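Local coordinates for protein chitooligosaccharide oxidase (Gibberella zeae, PDB 6Y0R) that oxidises the C1 hydroxyl of chitooligosaccharides to the lactone with a bicovalently bound FAD, passing the electrons to oxygen to give hydrogen peroxide, at residues L205-R210 and G463-K468; A214-V219 and E470-K475; G280-I283 and A287-R290. All coordinates share one frame; numbering follows the deposited sequence.

Contact 1: residues L205-R210 and G463-K468; sequences LFWGIR and GSNVAK
The indole of W207, on helix 203-212 of the PCMH-type FAD-binding region, carries a cation-pi contact with K468 at the start of helix 466-476 in the berberine-like C-terminal region. The tight part is the buried indole, which reaches from helix 203-212 to helix 466-476. K468 lies over one ring face, its CG 3.6 Å from W207 CZ3. Its CD makes a CH-pi contact, 3.9 Å from the centroid of the six-membered ring of W207. K468 NZ stands 4.0 Å from the centroid of the five-membered ring, only 5° off the normal. With CG anti to the backbone N (chi1 -178°) and the chain extended beyond CG, the lysine spans the whole indole. N465 presses in obliquely near the benzo end, its amide plane turned 73° from the indole. The looser side is that of K468, a solvent-exposed residue whose chain rests on the indole with one flank; the indole face probably helps to stabilise its charge. The buried polar groups are held from a third part of the chain: W207 NE1 bonds to S392 O, and N465 ND2 to A395 O and P391 O. The closest approach of the amide is N465 CG to W207 CZ2, at 3.7 Å.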
# COMPACT_ATOMS: atom_id res chain seq x y z
N LEU A 205 -8.53 18.40 -5.14
CA LEU A 205 -9.08 17.05 -4.93
C LEU A 205 -8.07 16.05 -5.50
O LEU A 205 -7.80 15.03 -4.86
CB LEU A 205 -10.42 16.88 -5.63
CG LEU A 205 -11.09 15.52 -5.51
CD1 LEU A 205 -11.41 15.15 -4.06
CD2 LEU A 205 -12.35 15.50 -6.32
N PHE A 206 -7.52 16.33 -6.68
CA PHE A 206 -6.58 15.39 -7.34
C PHE A 206 -5.31 15.24 -6.50
O PHE A 206 -4.76 14.12 -6.40
CB PHE A 206 -6.26 15.85 -8.75
CG PHE A 206 -5.49 14.83 -9.54
CD1 PHE A 206 -6.06 13.61 -9.83
CD2 PHE A 206 -4.21 15.11 -9.97
CE1 PHE A 206 -5.33 12.66 -10.53
CE2 PHE A 206 -3.49 14.16 -10.71
CZ PHE A 206 -4.07 12.96 -11.00
N TRP A 207 -4.82 16.35 -5.94
CA TRP A 207 -3.70 16.34 -4.96
C TRP A 207 -4.08 15.41 -3.79
O TRP A 207 -3.19 14.61 -3.39
CB TRP A 207 -3.40 17.77 -4.51
CG TRP A 207 -2.26 17.88 -3.57
CD1 TRP A 207 -0.94 17.99 -3.85
CD2 TRP A 207 -2.36 17.93 -2.13
NE1 TRP A 207 -0.22 18.10 -2.70
CE2 TRP A 207 -1.06 18.06 -1.63
CE3 TRP A 207 -3.46 17.90 -1.26
CZ2 TRP A 207 -0.80 18.13 -0.26
CZ3 TRP A 207 -3.20 18.00 0.10
CH2 TRP A 207 -1.89 18.10 0.56
N GLY A 208 -5.24 15.61 -3.14
CA GLY A 208 -5.57 14.82 -1.95
C GLY A 208 -5.71 13.36 -2.25
O GLY A 208 -5.38 12.53 -1.37
N ILE A 209 -6.28 13.01 -3.42
CA ILE A 209 -6.55 11.58 -3.76
C ILE A 209 -5.21 10.86 -3.91
O ILE A 209 -5.18 9.64 -3.69
CB ILE A 209 -7.47 11.49 -4.99
CG1 ILE A 209 -8.93 11.33 -4.54
CG2 ILE A 209 -7.09 10.41 -6.00
CD1 ILE A 209 -9.45 12.47 -3.83
N ARG A 210 -4.17 11.58 -4.30
CA ARG A 210 -2.83 11.01 -4.58
C ARG A 210 -2.08 10.95 -3.24
O ARG A 210 -1.10 11.66 -3.07
CB ARG A 210 -2.11 11.78 -5.70
CG ARG A 210 -2.77 11.59 -7.07
CD ARG A 210 -1.93 12.24 -8.16
NE ARG A 210 -2.00 13.68 -7.91
CZ ARG A 210 -1.13 14.60 -8.35
NH1 ARG A 210 -1.31 15.88 -8.00
NH2 ARG A 210 -0.06 14.26 -9.07
N GLY A 463 2.44 13.84 7.62
CA GLY A 463 3.45 14.84 8.01
C GLY A 463 3.00 16.26 7.73
O GLY A 463 1.86 16.67 8.08
N SER A 464 3.87 17.02 7.06
CA SER A 464 3.68 18.45 6.78
C SER A 464 2.53 18.71 5.81
O SER A 464 2.16 19.88 5.63
CB SER A 464 5.00 19.02 6.29
OG SER A 464 5.43 18.33 5.14
N ASN A 465 1.93 17.67 5.19
CA ASN A 465 0.77 17.83 4.29
C ASN A 465 -0.55 17.86 5.07
O ASN A 465 -1.57 18.08 4.46
CB ASN A 465 0.75 16.72 3.24
CG ASN A 465 1.76 16.97 2.13
OD1 ASN A 465 2.23 18.10 1.97
ND2 ASN A 465 2.12 15.91 1.41
N VAL A 466 -0.55 17.61 6.37
CA VAL A 466 -1.83 17.51 7.12
C VAL A 466 -2.64 18.82 6.97
O VAL A 466 -3.85 18.77 6.73
CB VAL A 466 -1.62 17.09 8.58
CG1 VAL A 466 -2.89 17.28 9.39
CG2 VAL A 466 -1.18 15.64 8.71
N ALA A 467 -2.02 19.99 7.15
CA ALA A 467 -2.76 21.26 7.14
C ALA A 467 -3.52 21.47 5.83
O ALA A 467 -4.74 21.77 5.86
CB ALA A 467 -1.80 22.42 7.42
N LYS A 468 -2.86 21.26 4.69
CA LYS A 468 -3.49 21.38 3.36
C LYS A 468 -4.56 20.29 3.19
O LYS A 468 -5.64 20.59 2.67
CB LYS A 468 -2.44 21.36 2.25
CG LYS A 468 -3.02 21.52 0.85
CD LYS A 468 -2.01 21.83 -0.22
CE LYS A 468 -2.63 21.84 -1.60
NZ LYS A 468 -1.58 22.01 -2.62

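Contact 2: residues A214-V219 and E470-K475; sequences ANFGVV and EAVKAK. With FAD (flavin-adenine dinucleotide), chain B.
F216 and K473 mark the closest approach of the two backbones, their CA atoms 6.5 Å apart, where the loop leading into strand 218-228 runs past helix 466-476. The helix is regular through 470-475, whereas the loop passes G217 with a positive phi of 125°, a conformation readily open to glycine. Beyond this turn the chain enters the strand at V218. The phenyl ring of F216 reaches the helix with its CE1 corner: V472 CG1 meets CE1 at 3.5 Å from an oblique direction, and the backbone N of K473 lies at the ring edge, near its plane. One face of the same ring is covered by CB of N215. The K473 side chain crosses that of N215 at about a right angle; a bend at chi2 (84°) turns its otherwise extended chain back to the loop, where NZ donates to N215 O at 2.7 Å, in the carbonyl plane and on a lone pair. The ammonium also forms a salt bridge with D477, so this buried charge has both a neutral and an anionic partner. N215 in turn is fixed through its amide, ND2 to A212 O and OD1 to I488 N. Farther along, V219 binds the adenine of FAD as a backbone pair: its N donates to N1A at 3.0 Å and its O accepts from N6A at 2.9 Å. Backbone recognition of the adenine edge forms part of the adenine end of the FAD pocket in this PCMH-type flavoprotein, and helix 466-476 packs on the loop that leads into this strand.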
# COMPACT_ATOMS: atom_id res chain seq x y z
N ALA A 214 -8.82 8.12 0.68
CA ALA A 214 -10.03 7.59 1.34
C ALA A 214 -10.91 8.74 1.89
O ALA A 214 -12.05 8.46 2.28
CB ALA A 214 -9.68 6.65 2.44
N ASN A 215 -10.41 9.96 1.86
CA ASN A 215 -10.96 11.08 2.70
C ASN A 215 -12.06 11.86 1.98
O ASN A 215 -12.72 12.65 2.67
CB ASN A 215 -9.85 12.05 3.12
CG ASN A 215 -9.04 11.51 4.27
OD1 ASN A 215 -9.53 11.51 5.39
ND2 ASN A 215 -7.86 10.97 4.01
N PHE A 216 -12.27 11.72 0.66
CA PHE A 216 -12.95 12.78 -0.13
C PHE A 216 -14.14 12.23 -0.91
O PHE A 216 -14.66 12.99 -1.74
CB PHE A 216 -11.95 13.50 -1.03
CG PHE A 216 -10.71 13.97 -0.29
CD1 PHE A 216 -10.78 14.99 0.64
CD2 PHE A 216 -9.48 13.37 -0.50
CE1 PHE A 216 -9.66 15.43 1.31
CE2 PHE A 216 -8.37 13.81 0.17
CZ PHE A 216 -8.45 14.81 1.10
N GLY A 217 -14.56 11.00 -0.64
CA GLY A 217 -15.63 10.35 -1.42
C GLY A 217 -15.17 9.02 -1.98
O GLY A 217 -14.12 8.53 -1.59
N VAL A 218 -15.98 8.43 -2.86
CA VAL A 218 -15.68 7.10 -3.46
C VAL A 218 -15.01 7.34 -4.81
O VAL A 218 -15.63 7.88 -5.73
CB VAL A 218 -16.90 6.20 -3.59
CG1 VAL A 218 -16.47 4.84 -4.13
CG2 VAL A 218 -17.70 6.03 -2.30
N VAL A 219 -13.76 6.91 -4.96
CA VAL A 219 -13.10 6.95 -6.28
C VAL A 219 -13.74 5.83 -7.08
O VAL A 219 -13.89 4.73 -6.55
CB VAL A 219 -11.57 6.83 -6.15
CG1 VAL A 219 -10.91 6.76 -7.53
CG2 VAL A 219 -11.02 8.02 -5.36
N GLU A 470 -6.43 19.01 5.52
CA GLU A 470 -7.62 19.44 6.32
C GLU A 470 -8.44 20.48 5.56
O GLU A 470 -9.67 20.45 5.67
CB GLU A 470 -7.17 19.99 7.67
CG GLU A 470 -6.54 18.93 8.55
CD GLU A 470 -5.96 19.42 9.86
OE1 GLU A 470 -5.59 20.61 9.92
OE2 GLU A 470 -5.82 18.61 10.77
N ALA A 471 -7.79 21.35 4.81
CA ALA A 471 -8.49 22.36 4.00
C ALA A 471 -9.23 21.68 2.83
O ALA A 471 -10.41 22.01 2.54
CB ALA A 471 -7.52 23.40 3.55
N VAL A 472 -8.58 20.69 2.19
CA VAL A 472 -9.26 19.92 1.13
C VAL A 472 -10.46 19.21 1.73
O VAL A 472 -11.52 19.14 1.11
CB VAL A 472 -8.26 19.01 0.39
CG1 VAL A 472 -8.94 18.22 -0.70
CG2 VAL A 472 -7.12 19.83 -0.19
N LYS A 473 -10.29 18.63 2.90
CA LYS A 473 -11.34 17.87 3.58
C LYS A 473 -12.53 18.79 3.89
O LYS A 473 -13.65 18.38 3.68
CB LYS A 473 -10.73 17.24 4.83
CG LYS A 473 -11.65 16.38 5.66
CD LYS A 473 -11.76 14.97 5.14
CE LYS A 473 -12.85 14.22 5.84
NZ LYS A 473 -12.93 12.84 5.36
N ALA A 474 -12.27 19.99 4.39
CA ALA A 474 -13.33 20.97 4.71
C ALA A 474 -14.12 21.30 3.43
O ALA A 474 -15.33 21.49 3.52
CB ALA A 474 -12.70 22.20 5.34
N LYS A 475 -13.47 21.32 2.27
CA LYS A 475 -14.12 21.66 0.98
C LYS A 475 -14.96 20.49 0.46
O LYS A 475 -16.08 20.70 -0.01
CB LYS A 475 -13.08 22.00 -0.07
CG LYS A 475 -13.65 22.44 -1.41
CD LYS A 475 -12.65 22.92 -2.34
CE LYS A 475 -13.29 23.16 -3.69
NZ LYS A 475 -12.25 23.46 -4.68
PA FAD B . -9.16 -1.77 1.12
O1A FAD B . -9.16 -2.36 2.47
O2A FAD B . -10.28 -2.04 0.20
O5B FAD B . -8.99 -0.19 1.20
C5B FAD B . -7.84 0.42 1.79
C4B FAD B . -8.16 1.85 2.16
O4B FAD B . -8.46 2.61 0.96
C3B FAD B . -9.39 2.09 3.07
O3B FAD B . -9.25 3.31 3.81
C2B FAD B . -10.51 2.25 2.05
O2B FAD B . -11.68 2.90 2.56
C1B FAD B . -9.82 3.04 0.98
N9A FAD B . -10.37 2.88 -0.35
C8A FAD B . -10.33 1.73 -1.11
N7A FAD B . -10.92 1.88 -2.29
C5A FAD B . -11.37 3.20 -2.29
C6A FAD B . -12.08 3.96 -3.24
N6A FAD B . -12.41 3.45 -4.43
N1A FAD B . -12.42 5.24 -2.92
C2A FAD B . -12.07 5.69 -1.70
N3A FAD B . -11.38 5.07 -0.73
C4A FAD B . -11.06 3.81 -1.09
N1 FAD B . 1.48 -2.34 -0.46
C2 FAD B . 2.48 -1.88 -1.23
O2 FAD B . 2.67 -0.62 -1.36
N3 FAD B . 3.27 -2.77 -1.90
C4 FAD B . 3.11 -4.14 -1.84
O4 FAD B . 3.85 -4.89 -2.49
C4X FAD B . 2.05 -4.65 -1.04
N5 FAD B . 1.83 -5.96 -1.00
C5X FAD B . 0.72 -6.41 -0.33
C6 FAD B . 0.42 -7.80 -0.33
C7 FAD B . -0.68 -8.29 0.36
C7M FAD B . -0.98 -9.77 0.37
C8 FAD B . -1.58 -7.36 1.03
C8M FAD B . -2.87 -7.80 1.70
C9 FAD B . -1.24 -5.99 1.06
C9A FAD B . -0.10 -5.51 0.40
N10 FAD B . 0.20 -4.13 0.40
C10 FAD B . 1.27 -3.65 -0.36
C1' FAD B . -0.60 -3.17 1.15
C2' FAD B . -1.70 -2.55 0.28
O2' FAD B . -1.15 -1.57 -0.61
C3' FAD B . -2.72 -1.92 1.19
O3' FAD B . -3.23 -2.99 2.02
C4' FAD B . -3.82 -1.25 0.38
O4' FAD B . -4.42 -0.16 1.10
C5' FAD B . -4.86 -2.27 0.01
O5' FAD B . -5.81 -1.72 -0.92
P FAD B . -7.21 -2.46 -1.05
O1P FAD B . -8.02 -1.75 -2.07
O2P FAD B . -7.05 -3.93 -1.20
O3P FAD B . -7.79 -2.27 0.45

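Contact 3: residues G280-I283 and A287-R290; sequences GAYI and ASLR
Y282, near the end of strand 275-283, lays its ring against the first turn of helix 286-300, with its CA 6.2 Å from that of L289. CB starts the contact: it sits 3.5 Å from L289 CD2 and also touches CG of that leucine. CG of the tyrosine, the next atom out, continues along the same branch, meeting CD2 and CB of L289. From here the two sides of the ring diverge. CD1 stays beside L289 CD2, while CD2 of Y282 approaches L289 CB at 3.6 Å and then the helix backbone at L289 CA. That CA stands over one ring face, 3.9 Å from the centroid and 14° off the normal, a CH-pi contact displaced toward the rim. CE2 moves on to the backbone N of L289 and to S288 CB. At the tip, Y282 OH lies 3.5 Å from S288 CB, a van der Waals approach to the methylene. The ring climbs from the leucine side chain, across the main chain, to the preceding serine, and the side chains of Y282 and L289 run past each other in opposite directions. CG anti to the backbone N (chi1 174°) carries the ring out toward the helix, and chi2 of 82° sets the turn of its face. L289 extends the packing into the sheet, its side chain touching T234 and F236 of strand 233-239 and V305 and A307 of strand 305-310. Near the helix start, D285 OD1 accepts from S288 N. Helix 286-300 is thereby seated on one face of the seven-stranded antiparallel sheet directly after the strand that leads into it. The chemistry at Y282 is apolar and CH-pi, implying that shape and dispersion hold this face, while R290 NH1 hydrogen-bonds the helix to V305 O.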
# COMPACT_ATOMS: atom_id res chain seq x y z
N GLY A 280 15.23 -8.27 -5.07
CA GLY A 280 14.94 -7.08 -5.85
C GLY A 280 14.64 -7.41 -7.29
O GLY A 280 14.62 -8.61 -7.66
N ALA A 281 14.46 -6.37 -8.08
CA ALA A 281 14.26 -6.50 -9.54
C ALA A 281 15.09 -5.45 -10.25
O ALA A 281 15.24 -4.35 -9.77
CB ALA A 281 12.82 -6.35 -9.92
N TYR A 282 15.55 -5.82 -11.45
CA TYR A 282 16.42 -4.96 -12.27
C TYR A 282 15.83 -4.88 -13.68
O TYR A 282 15.65 -5.91 -14.34
CB TYR A 282 17.82 -5.54 -12.29
CG TYR A 282 18.77 -4.82 -13.21
CD1 TYR A 282 19.41 -3.66 -12.79
CD2 TYR A 282 19.06 -5.31 -14.47
CE1 TYR A 282 20.29 -2.97 -13.60
CE2 TYR A 282 19.94 -4.62 -15.30
CZ TYR A 282 20.56 -3.47 -14.86
OH TYR A 282 21.43 -2.79 -15.69
N ILE A 283 15.53 -3.69 -14.16
CA ILE A 283 15.01 -3.53 -15.54
C ILE A 283 16.22 -3.69 -16.47
O ILE A 283 17.07 -2.80 -16.58
CB ILE A 283 14.28 -2.21 -15.74
CG1 ILE A 283 13.10 -2.10 -14.79
CG2 ILE A 283 13.80 -2.07 -17.17
CD1 ILE A 283 12.62 -0.70 -14.67
N ALA A 287 23.16 -10.38 -17.15
CA ALA A 287 24.58 -9.96 -17.19
C ALA A 287 24.73 -8.54 -16.67
O ALA A 287 25.66 -8.28 -15.87
CB ALA A 287 25.12 -10.13 -18.60
N SER A 288 23.82 -7.64 -17.07
CA SER A 288 23.82 -6.21 -16.69
C SER A 288 23.54 -6.10 -15.18
O SER A 288 24.20 -5.27 -14.52
CB SER A 288 22.80 -5.42 -17.48
OG SER A 288 23.18 -5.35 -18.85
N LEU A 289 22.61 -6.90 -14.68
CA LEU A 289 22.28 -6.91 -13.22
C LEU A 289 23.53 -7.33 -12.43
O LEU A 289 23.88 -6.68 -11.41
CB LEU A 289 21.10 -7.84 -12.97
CG LEU A 289 20.63 -8.00 -11.52
CD1 LEU A 289 21.34 -9.13 -10.83
CD2 LEU A 289 20.74 -6.69 -10.75
N ARG A 290 24.20 -8.41 -12.85
CA ARG A 290 25.40 -8.89 -12.14
C ARG A 290 26.47 -7.81 -12.15
O ARG A 290 27.09 -7.61 -11.09
CB ARG A 290 25.83 -10.23 -12.75
CG ARG A 290 24.88 -11.37 -12.39
CD ARG A 290 25.39 -12.72 -12.82
NE ARG A 290 24.45 -13.76 -12.52
CZ ARG A 290 24.33 -14.37 -11.35
NH1 ARG A 290 25.12 -14.04 -10.35
NH2 ARG A 290 23.44 -15.33 -11.20

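In the fold
Contacts 1 and 2 share helix 466-476 and are both largely buried, their centres 9 Å apart, although the lysine of contact 1 is exposed. Their other halves follow each other in the chain, and they touch directly: I209 CD1 and L205 CD1 of contact 1 pack on F216 of contact 2. Together they join the C-terminal helix to the FAD-binding region, contact 1 with a lysine over an indole, contact 2 with a lysine bonded to a backbone carbonyl of the loop that leads to the adenine-binding strand. Contact 3 is partly buried, its centre about 41 Å from that of contact 2 across the chain's centre, and joins a strand to its following helix by apolar packing.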